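Local coordinates for beta-agarase B (Zobellia galactanivorans, PDB 4ATF), which cleaves the beta-1,4-linkages of agarose at random positions, with retention of the anomeric configuration, giving the tetramer as its main product, at residues 87-90 against 95-98; 145-150 against 155-160; 268-271 against 277-280. The protein carries 1 engineered substitution. One frame throughout, in Å; residues are numbered along the deposited sequence.

Interaction 1: 87-90 against 95-98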
ATOM      1  N   ALA A  87     -10.266   6.842  10.743  1.00 15.54           N
ATOM      2  CA  ALA A  87     -11.481   6.906   9.909  1.00 16.26           C
ATOM      3  C   ALA A  87     -12.735   7.418  10.706  1.00 16.34           C
ATOM      4  O   ALA A  87     -12.982   6.927  11.802  1.00 16.42           O
ATOM      5  CB  ALA A  87     -11.782   5.486   9.352  1.00 15.09           C
ATOM      6  N   THR A  88     -13.530   8.335  10.153  1.00 15.98           N
ATOM      7  CA  THR A  88     -14.783   8.764  10.814  1.00 15.86           C
ATOM      8  C   THR A  88     -15.876   8.869   9.748  1.00 16.36           C
ATOM      9  O   THR A  88     -15.568   9.235   8.589  1.00 15.63           O
ATOM     10  CB  THR A  88     -14.624  10.112  11.540  1.00 18.19           C
ATOM     11  OG1 THR A  88     -14.112  11.094  10.610  1.00 18.50           O
ATOM     12  CG2 THR A  88     -13.665   9.946  12.753  1.00 17.07           C
ATOM     13  N   ARG A  89     -17.115   8.536  10.106  1.00 15.45           N
ATOM     14  CA  ARG A  89     -18.261   8.734   9.182  1.00 17.22           C
ATOM     15  C   ARG A  89     -18.406  10.207   8.767  1.00 18.86           C
ATOM     16  O   ARG A  89     -18.344  11.143   9.599  1.00 18.33           O
ATOM     17  CB  ARG A  89     -19.572   8.265   9.830  1.00 18.01           C
ATOM     18  CG  ARG A  89     -20.707   8.010   8.820  1.00 18.96           C
ATOM     19  CD  ARG A  89     -21.165   6.555   9.103  1.00 26.71           C
ATOM     20  NE  ARG A  89     -20.704   5.815   8.030  1.00 23.27           N
ATOM     21  CZ  ARG A  89     -20.516   4.495   7.922  1.00 20.58           C
ATOM     22  NH1 ARG A  89     -20.696   3.540   8.877  1.00 18.04           N
ATOM     23  NH2 ARG A  89     -20.086   4.157   6.743  1.00 16.42           N
ATOM     24  N   LYS A  90     -18.551  10.432   7.465  1.00 18.35           N
ATOM     25  CA  LYS A  90     -18.829  11.783   6.981  1.00 19.24           C
ATOM     26  C   LYS A  90     -20.209  12.195   7.467  1.00 21.04           C
ATOM     27  O   LYS A  90     -21.177  11.439   7.323  1.00 20.35           O
ATOM     28  CB  LYS A  90     -18.742  11.846   5.448  1.00 18.88           C
ATOM     29  CG  LYS A  90     -19.058  13.224   4.845  1.00 21.33           C
ATOM     30  CD  LYS A  90     -18.854  13.202   3.324  1.00 21.57           C
ATOM     31  CE  LYS A  90     -19.287  14.552   2.684  1.00 25.14           C
ATOM     32  NZ  LYS A  90     -19.079  14.513   1.194  1.00 23.99           N
ATOM     33  N   LYS A  95     -20.397   7.885   3.282  1.00 18.00           N
ATOM     34  CA  LYS A  95     -18.941   7.994   3.096  1.00 17.45           C
ATOM     35  C   LYS A  95     -18.163   8.013   4.441  1.00 16.97           C
ATOM     36  O   LYS A  95     -18.713   8.367   5.520  1.00 15.07           O
ATOM     37  CB  LYS A  95     -18.590   9.216   2.216  1.00 18.31           C
ATOM     38  CG  LYS A  95     -18.997   8.955   0.723  1.00 22.82           C
ATOM     39  CD  LYS A  95     -18.884  10.136  -0.216  0.80 26.97           C
ATOM     40  CE  LYS A  95     -19.155   9.666  -1.664  0.80 29.94           C
ATOM     41  NZ  LYS A  95     -18.456   8.367  -1.932  0.80 32.59           N
ATOM     42  N   ILE A  96     -16.914   7.550   4.372  1.00 14.56           N
ATOM     43  CA  ILE A  96     -16.030   7.535   5.508  1.00 14.52           C
ATOM     44  C   ILE A  96     -14.807   8.396   5.178  1.00 14.87           C
ATOM     45  O   ILE A  96     -14.086   8.120   4.217  1.00 15.01           O
ATOM     46  CB  ILE A  96     -15.573   6.102   5.844  1.00 14.08           C
ATOM     47  CG1 ILE A  96     -16.812   5.201   6.018  1.00 13.41           C
ATOM     48  CG2 ILE A  96     -14.711   6.108   7.144  1.00 12.77           C
ATOM     49  CD1 ILE A  96     -16.479   3.656   5.989  1.00 14.33           C
ATOM     50  N   ASN A  97     -14.600   9.453   5.946  1.00 13.11           N
ATOM     51  CA  ASN A  97     -13.380  10.260   5.835  1.00 13.55           C
ATOM     52  C   ASN A  97     -12.158   9.558   6.454  1.00 13.53           C
ATOM     53  O   ASN A  97     -12.223   9.039   7.598  1.00 15.57           O
ATOM     54  CB  ASN A  97     -13.590  11.609   6.560  1.00 14.37           C
ATOM     55  CG  ASN A  97     -14.675  12.485   5.932  1.00 16.10           C
ATOM     56  OD1 ASN A  97     -15.534  13.038   6.642  1.00 17.71           O
ATOM     57  ND2 ASN A  97     -14.618  12.672   4.597  1.00 16.37           N
ATOM     58  N   MET A  98     -11.016   9.540   5.764  1.00 13.62           N
ATOM     59  CA  MET A  98      -9.850   8.777   6.296  1.00 11.89           C
ATOM     60  C   MET A  98      -8.639   9.419   5.609  1.00 12.22           C
ATOM     61  O   MET A  98      -8.787  10.343   4.734  1.00 13.29           O
ATOM     62  CB  MET A  98      -9.982   7.248   6.041  0.70  9.76           C
ATOM     63  CG  MET A  98      -9.985   6.838   4.591  0.70  8.63           C
ATOM     64  SD  MET A  98     -10.572   5.109   4.349  1.00 14.64           S
ATOM     65  CE  MET A  98     -12.286   5.116   4.870  1.00 13.38           C
TER
HETATM   66  O   HOH W   1     -15.933  12.625   9.319  1.00 19.06           O

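Interaction 2: 145-150 against 155-160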
ATOM      1  N   TYR A 145      -6.499  -6.303   5.140  1.00 10.59           N
ATOM      2  CA  TYR A 145      -7.825  -6.043   5.736  1.00 10.39           C
ATOM      3  C   TYR A 145      -7.741  -6.746   7.088  1.00 10.29           C
ATOM      4  O   TYR A 145      -7.972  -7.953   7.184  1.00  9.72           O
ATOM      5  CB  TYR A 145      -8.947  -6.640   4.830  1.00 10.40           C
ATOM      6  CG  TYR A 145      -8.807  -6.138   3.407  1.00 13.82           C
ATOM      7  CD1 TYR A 145      -7.980  -6.806   2.493  1.00 15.49           C
ATOM      8  CD2 TYR A 145      -9.422  -4.936   2.965  1.00 13.63           C
ATOM      9  CE1 TYR A 145      -7.792  -6.345   1.187  1.00 15.76           C
ATOM     10  CE2 TYR A 145      -9.233  -4.479   1.597  1.00 13.66           C
ATOM     11  CZ  TYR A 145      -8.425  -5.193   0.745  1.00 16.39           C
ATOM     12  OH  TYR A 145      -8.177  -4.783  -0.579  1.00 18.63           O
ATOM     13  N   GLY A 146      -7.382  -6.029   8.154  1.00  9.95           N
ATOM     14  CA  GLY A 146      -6.999  -6.715   9.395  1.00 10.63           C
ATOM     15  C   GLY A 146      -8.042  -7.201  10.407  1.00 11.75           C
ATOM     16  O   GLY A 146      -7.661  -7.897  11.359  1.00 11.37           O
ATOM     17  N   ALA A 147      -9.323  -6.833  10.256  1.00 11.70           N
ATOM     18  CA  ALA A 147     -10.311  -7.049  11.355  1.00 12.22           C
ATOM     19  C   ALA A 147     -10.405  -8.511  11.823  1.00 12.74           C
ATOM     20  O   ALA A 147     -10.427  -9.441  10.972  1.00 11.14           O
ATOM     21  CB  ALA A 147     -11.734  -6.585  10.950  1.00 12.05           C
ATOM     22  N   ASP A 148     -10.517  -8.713  13.141  1.00 12.19           N
ATOM     23  CA  ASP A 148     -10.866 -10.068  13.641  1.00 13.87           C
ATOM     24  C   ASP A 148     -12.310 -10.460  13.246  1.00 14.10           C
ATOM     25  O   ASP A 148     -12.600 -11.650  13.016  1.00 13.90           O
ATOM     26  CB  ASP A 148     -10.791 -10.084  15.167  1.00 14.54           C
ATOM     27  CG  ASP A 148      -9.319  -9.893  15.679  1.00 18.27           C
ATOM     28  OD1 ASP A 148      -8.356 -10.343  14.961  1.00 19.98           O
ATOM     29  OD2 ASP A 148      -9.141  -9.338  16.799  1.00 18.58           O
ATOM     30  N   TYR A 149     -13.204  -9.464  13.198  1.00 13.41           N
ATOM     31  CA  TYR A 149     -14.637  -9.728  13.045  1.00 14.01           C
ATOM     32  C   TYR A 149     -15.261  -8.628  12.217  1.00 13.85           C
ATOM     33  O   TYR A 149     -14.843  -7.481  12.358  1.00 13.21           O
ATOM     34  CB  TYR A 149     -15.296  -9.731  14.426  1.00 14.77           C
ATOM     35  CG  TYR A 149     -16.768 -10.118  14.353  1.00 17.01           C
ATOM     36  CD1 TYR A 149     -17.174 -11.454  14.244  1.00 18.20           C
ATOM     37  CD2 TYR A 149     -17.769  -9.124  14.347  1.00 19.18           C
ATOM     38  CE1 TYR A 149     -18.556 -11.788  14.148  1.00 19.81           C
ATOM     39  CE2 TYR A 149     -19.121  -9.453  14.237  1.00 19.95           C
ATOM     40  CZ  TYR A 149     -19.524 -10.767  14.136  1.00 21.52           C
ATOM     41  OH  TYR A 149     -20.924 -11.019  14.021  1.00 22.34           O
ATOM     42  N   SER A 150     -16.278  -8.949  11.391  1.00 12.03           N
ATOM     43  CA  SER A 150     -17.045  -7.911  10.627  1.00 12.70           C
ATOM     44  C   SER A 150     -18.562  -7.832  11.038  1.00 13.70           C
ATOM     45  O   SER A 150     -19.331  -8.765  10.809  1.00 13.99           O
ATOM     46  CB  SER A 150     -16.936  -8.162   9.111  1.00 12.44           C
ATOM     47  OG  SER A 150     -17.886  -7.342   8.367  1.00 12.35           O
ATOM     48  N   LYS A 155     -19.886 -11.793  10.527  1.00 15.99           N
ATOM     49  CA  LYS A 155     -18.979 -12.977  10.471  1.00 17.16           C
ATOM     50  C   LYS A 155     -17.571 -12.781  11.024  1.00 16.19           C
ATOM     51  O   LYS A 155     -16.995 -11.688  10.945  1.00 15.89           O
ATOM     52  CB  LYS A 155     -18.965 -13.704   9.072  1.00 18.34           C
ATOM     53  CG  LYS A 155     -18.712 -12.877   7.851  1.00 23.60           C
ATOM     54  CD  LYS A 155     -18.320 -13.669   6.559  1.00 27.26           C
ATOM     55  CE  LYS A 155     -19.480 -14.296   5.838  1.00 30.19           C
ATOM     56  NZ  LYS A 155     -19.096 -14.843   4.527  1.00 28.65           N
ATOM     57  N   ASP A 156     -17.022 -13.862  11.563  1.00 14.73           N
ATOM     58  CA  ASP A 156     -15.588 -13.984  11.812  1.00 15.63           C
ATOM     59  C   ASP A 156     -14.821 -13.578  10.554  1.00 14.93           C
ATOM     60  O   ASP A 156     -15.171 -14.033   9.437  1.00 15.63           O
ATOM     61  CB  ASP A 156     -15.311 -15.436  12.217  1.00 17.30           C
ATOM     62  CG  ASP A 156     -13.870 -15.708  12.600  1.00 22.34           C
ATOM     63  OD1 ASP A 156     -12.998 -15.241  11.961  1.00 23.24           O
ATOM     64  OD2 ASP A 156     -13.616 -16.522  13.503  1.00 29.88           O
ATOM     65  N   HIS A 157     -13.792 -12.717  10.684  1.00 13.49           N
ATOM     66  CA  HIS A 157     -13.140 -12.104   9.511  1.00 12.93           C
ATOM     67  C   HIS A 157     -11.690 -12.677   9.368  1.00 13.95           C
ATOM     68  O   HIS A 157     -10.839 -12.129   8.697  1.00 13.17           O
ATOM     69  CB  HIS A 157     -13.340 -10.542   9.602  1.00 12.43           C
ATOM     70  CG  HIS A 157     -12.736  -9.731   8.487  1.00 13.21           C
ATOM     71  ND1 HIS A 157     -13.408  -9.396   7.326  1.00 14.25           N
ATOM     72  CD2 HIS A 157     -11.549  -9.098   8.423  1.00  9.04           C
ATOM     73  CE1 HIS A 157     -12.641  -8.617   6.586  1.00 10.49           C
ATOM     74  NE2 HIS A 157     -11.511  -8.430   7.227  1.00 14.09           N
ATOM     75  N   SER A 158     -11.453 -13.849   9.971  1.00 13.42           N
ATOM     76  CA  SER A 158     -10.094 -14.348  10.079  1.00 14.95           C
ATOM     77  C   SER A 158      -9.608 -14.830   8.681  1.00 15.15           C
ATOM     78  O   SER A 158      -8.393 -14.971   8.420  1.00 15.13           O
ATOM     79  CB  SER A 158      -9.996 -15.415  11.220  1.00 14.62           C
ATOM     80  OG  SER A 158     -10.654 -16.583  10.775  1.00 16.76           O
ATOM     81  N   TYR A 159     -10.540 -15.032   7.744  1.00 15.08           N
ATOM     82  CA  TYR A 159     -10.098 -15.281   6.351  1.00 15.02           C
ATOM     83  C   TYR A 159      -9.170 -14.177   5.840  1.00 14.29           C
ATOM     84  O   TYR A 159      -8.153 -14.451   5.144  1.00 13.45           O
ATOM     85  CB  TYR A 159     -11.294 -15.384   5.425  1.00 15.73           C
ATOM     86  CG  TYR A 159     -10.874 -15.672   3.993  1.00 18.83           C
ATOM     87  CD1 TYR A 159     -10.678 -17.018   3.561  1.00 22.29           C
ATOM     88  CD2 TYR A 159     -10.666 -14.635   3.074  1.00 19.88           C
ATOM     89  CE1 TYR A 159     -10.307 -17.318   2.223  1.00 24.08           C
ATOM     90  CE2 TYR A 159     -10.277 -14.921   1.740  1.00 23.88           C
ATOM     91  CZ  TYR A 159     -10.120 -16.293   1.318  1.00 25.76           C
ATOM     92  OH  TYR A 159      -9.736 -16.604   0.007  1.00 28.27           O
ATOM     93  N   PHE A 160      -9.541 -12.940   6.155  1.00 11.89           N
ATOM     94  CA  PHE A 160      -8.707 -11.772   5.873  1.00 12.00           C
ATOM     95  C   PHE A 160      -7.675 -11.369   6.935  1.00 11.73           C
ATOM     96  O   PHE A 160      -6.565 -10.867   6.569  1.00 12.94           O
ATOM     97  CB  PHE A 160      -9.640 -10.589   5.593  1.00 10.76           C
ATOM     98  CG  PHE A 160     -10.374 -10.742   4.287  1.00 13.96           C
ATOM     99  CD1 PHE A 160      -9.679 -10.596   3.069  1.00 15.12           C
ATOM    100  CD2 PHE A 160     -11.728 -11.126   4.254  1.00 16.10           C
ATOM    101  CE1 PHE A 160     -10.378 -10.743   1.813  1.00 19.46           C
ATOM    102  CE2 PHE A 160     -12.419 -11.302   2.991  1.00 16.33           C
ATOM    103  CZ  PHE A 160     -11.737 -11.088   1.784  1.00 15.93           C
TER
HETATM  104  O   HOH W   2      -6.185  -9.119   4.337  1.00 10.79           O
HETATM  105  O   HOH W   3     -10.977 -13.589  14.069  1.00 18.16           O

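Interaction 3: 268-271 against 277-280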
ATOM      1  N   SER A 268     -17.429  -3.007   0.111  1.00 16.85           N
ATOM      2  CA  SER A 268     -18.709  -2.324   0.563  1.00 16.35           C
ATOM      3  C   SER A 268     -19.928  -2.495  -0.337  1.00 17.69           C
ATOM      4  O   SER A 268     -21.071  -2.368   0.128  1.00 15.62           O
ATOM      5  CB  SER A 268     -18.467  -0.823   0.840  1.00 16.74           C
ATOM      6  OG  SER A 268     -17.987  -0.157  -0.329  1.00 16.00           O
ATOM      7  N   SER A 269     -19.713  -2.772  -1.622  1.00 19.15           N
ATOM      8  CA  SER A 269     -20.845  -3.056  -2.548  1.00 21.34           C
ATOM      9  C   SER A 269     -20.498  -4.299  -3.343  1.00 21.77           C
ATOM     10  O   SER A 269     -20.273  -4.172  -4.547  1.00 23.34           O
ATOM     11  CB  SER A 269     -21.010  -1.942  -3.590  1.00 22.62           C
ATOM     12  OG  SER A 269     -21.449  -0.773  -2.959  1.00 25.38           O
ATOM     13  N   PRO A 270     -20.418  -5.461  -2.703  0.80 20.97           N
ATOM     14  CA  PRO A 270     -19.984  -6.658  -3.413  0.80 22.07           C
ATOM     15  C   PRO A 270     -20.884  -7.031  -4.591  0.80 23.27           C
ATOM     16  O   PRO A 270     -22.107  -6.816  -4.541  0.80 22.91           O
ATOM     17  CB  PRO A 270     -20.080  -7.727  -2.346  0.80 20.89           C
ATOM     18  CG  PRO A 270     -21.173  -7.228  -1.475  0.80 19.34           C
ATOM     19  CD  PRO A 270     -20.891  -5.789  -1.354  0.80 20.80           C
ATOM     20  N   ALA A 271     -20.233  -7.595  -5.602  0.70 25.17           N
ATOM     21  CA  ALA A 271     -20.830  -8.203  -6.805  0.70 28.11           C
ATOM     22  C   ALA A 271     -22.054  -9.023  -6.508  0.70 28.63           C
ATOM     23  O   ALA A 271     -23.065  -8.925  -7.203  0.70 28.83           O
ATOM     24  CB  ALA A 271     -19.800  -9.107  -7.475  0.70 29.46           C
ATOM     25  N   ASN A 277     -21.336 -10.910   2.217  1.00 23.43           N
ATOM     26  CA  ASN A 277     -20.023 -10.706   1.592  1.00 23.03           C
ATOM     27  C   ASN A 277     -19.714  -9.194   1.640  1.00 19.89           C
ATOM     28  O   ASN A 277     -18.847  -8.713   0.882  1.00 17.64           O
ATOM     29  CB  ASN A 277     -19.990 -11.102   0.075  1.00 24.81           C
ATOM     30  CG  ASN A 277     -20.196 -12.582  -0.170  0.80 31.28           C
ATOM     31  OD1 ASN A 277     -21.004 -12.957  -1.013  0.80 37.46           O
ATOM     32  ND2 ASN A 277     -19.481 -13.425   0.564  0.80 34.20           N
ATOM     33  N   THR A 278     -20.466  -8.460   2.481  1.00 17.29           N
ATOM     34  CA  THR A 278     -20.311  -6.988   2.587  1.00 17.30           C
ATOM     35  C   THR A 278     -19.469  -6.636   3.801  1.00 15.38           C
ATOM     36  O   THR A 278     -19.876  -6.888   4.947  1.00 14.97           O
ATOM     37  CB  THR A 278     -21.686  -6.287   2.674  1.00 17.37           C
ATOM     38  OG1 THR A 278     -22.403  -6.606   1.490  1.00 17.78           O
ATOM     39  CG2 THR A 278     -21.523  -4.784   2.743  1.00 16.23           C
ATOM     40  N   TYR A 279     -18.274  -6.147   3.539  1.00 14.29           N
ATOM     41  CA  TYR A 279     -17.256  -5.910   4.631  1.00 13.50           C
ATOM     42  C   TYR A 279     -16.874  -4.431   4.675  1.00 13.72           C
ATOM     43  O   TYR A 279     -15.962  -3.973   3.950  1.00 12.68           O
ATOM     44  CB  TYR A 279     -15.986  -6.722   4.390  1.00 13.19           C
ATOM     45  CG  TYR A 279     -16.218  -8.222   4.227  1.00 13.27           C
ATOM     46  CD1 TYR A 279     -16.530  -9.021   5.352  1.00 15.80           C
ATOM     47  CD2 TYR A 279     -16.065  -8.860   2.974  1.00 15.48           C
ATOM     48  CE1 TYR A 279     -16.719 -10.401   5.241  1.00 16.92           C
ATOM     49  CE2 TYR A 279     -16.247 -10.268   2.842  1.00 15.22           C
ATOM     50  CZ  TYR A 279     -16.571 -11.020   4.000  1.00 18.88           C
ATOM     51  OH  TYR A 279     -16.772 -12.408   3.971  1.00 21.23           O
ATOM     52  N   THR A 280     -17.533  -3.700   5.558  1.00 12.91           N
ATOM     53  CA  THR A 280     -17.249  -2.264   5.680  1.00 13.66           C
ATOM     54  C   THR A 280     -17.683  -1.852   7.127  1.00 13.74           C
ATOM     55  O   THR A 280     -18.589  -2.484   7.693  1.00 13.83           O
ATOM     56  CB  THR A 280     -18.052  -1.464   4.578  1.00 14.26           C
ATOM     57  OG1 THR A 280     -17.663  -0.079   4.569  1.00 14.15           O
ATOM     58  CG2 THR A 280     -19.600  -1.631   4.795  1.00 14.12           C
TER

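Interaction 1: 87-90 against 95-98
Lys95 opens the pairing by offering its carbonyl to the chain across from it: Lys90 N donates to Lys95 O at 2.8 Å, standing well above the carbonyl plane. The two lysine side chains run side by side in the same direction, with Lys90 CD 4.1 Å from Lys95 CB, and Lys90 NZ ends in a salt bridge to Glu70. Ile96 faces Arg89 in a non-hydrogen-bonded antiparallel pair. Bends at chi2 and chi3 (125° and -108°) fold the guanidinium back, so that Arg89 NH2 lies 3.5 Å from Ile96 CG1, while hydrogen bonds to Asp94 and Pro281 and a salt bridge to Asp283 hold its tip. On its other branch, Ile96 CG2 packs 3.7 Å from Ala87 CB. Asn97 forms the hydrogen-bonded pair with Thr88: Asn97 N donates to Thr88 O at 2.8 Å, and Thr88 N returns a bond to Asn97 O at 3.0 Å. On the face carrying Thr88 and Asn97, one water joins Thr88 OG1, Arg89 O and Asn97 OD1, while Asn97 ND2 bonds to Glu70 and Thr88 OG1 also to Arg75. Met98 closes the row, its CB 4.2 Å from Ala87 CB. The hairpin of strands 82-89 and 96-103 belongs to the GH16 beta-sandwich: strand 69-71 runs parallel to strand 96-103, and Leu124, from a loop, touches both Ala87 and Met98.

Interaction 2: 145-150 against 155-160
The carbonyl oxygen of Lys155 sits over one face of the Tyr149 ring, displaced toward the rim, and the tyrosine side chain can be followed outward atom by atom. With CG anti to the backbone N (chi1 -175°), the ring turns back across the hairpin. Tyr149 CG is 3.8 Å from Lys155 O, and Tyr149 CD1 comes to 3.3 Å from that same oxygen. Further out, Tyr149 CE1 meets Lys155 C at 3.4 Å; CZ and then OH pass beside Lys155 N, the hydroxyl at 3.7 Å. The backbones are joined by Ser150 N to Lys155 O (2.9 Å, 176° at the hydrogen) and by Lys155 N to Ser150 O at 3.1 Å. His157 N then donates to Asp148 O at 2.8 Å, from above the carbonyl plane. Where the chain enters its helix, Asp156 OD1 accepts from both Ser158 N and Ser158 OG, which fixes the carboxylate. Deeper in, the Tyr145 and Phe160 side chains lie alongside each other, Tyr145 CB 4.1 Å from Phe160 CB and the ring planes oblique at 71°, and a water links Tyr145 N with Phe160 O. The whole is a two-stranded antiparallel hairpin leading through an Asx turn into the short helix 158-161, with Tyr145, Tyr159 and Phe160 lining the glycan pocket of this GH16 enzyme.

Interaction 3: 268-271 against 277-280
Pro270 and Thr278 bring together the two sides of an irregular loop that leaves helix 265-268 and returns toward helix 283-286, beside the substrate cleft of the GH16 beta-sandwich. The direct contact is van der Waals packing, small in extent and made by short side chains. At one end, Ser268 CB abuts Thr280 CB at 3.8 Å, and the methyl Thr278 CG2 rests 3.6 Å from Ser268 O. At the other, the pyrrolidine ring leans on the backbone of the returning chain, with Pro270 CB 3.6 Å from Asn277 O. Asn277 CB lies slightly farther from the same proline carbon.

The polar contacts are made with residues outside the two segments, and they are consistent with holding the packed groups in position. The carboxylate of Asp263 spans the Ser268-Thr280 pair, its OD1 bonded to Ser268 OG and its OD2 to Thr280 OG1, so two hydroxyls on different arms of the loop share one acid. Ser152 OG serves the returning arm through Thr278 O and Thr280 N, while Asn277 OD1 is bonded to Ser272 OG.

Aromatic contacts belong to Tyr279, which takes little part in the packing against 268-271. Its ring meets that of His157 edge-to-face, and its side chain comes within about 4 Å (nearest atoms) of a bound beta-D-galactopyranose, as part of the glycan pocket.

Steric fit is closest around the threonine hydroxyl. Thr278 OG1 lies beside its backbone N (chi1 -60°), where it is hydrogen-bonded to Leu274 O, and the proline ring crosses the threonine side chain at about a right angle, putting Pro270 CG and Pro270 CD each 3.3 Å from Thr278 OG1.

Overall arrangement
All three contacts are partly buried, but they differ in what holds them. Interactions 1 and 2 are antiparallel hairpins held by backbone hydrogen bonds, the first at the end of long sandwich strands, the second in a separate two-stranded sheet with an exposed tyrosine. Interaction 3 lacks strands and relies on side-chain packing, its polar groups tied to residues outside its segments. It is also the link between the others: Thr280 touches Ile96 of interaction 1, and Tyr279 packs on Lys155, His157 and Phe160 of interaction 2. Interactions 1 and 2 do not touch, their nearest atoms about 10 Å apart. Interactions 2 and 3 both contribute residues to the glycan pocket.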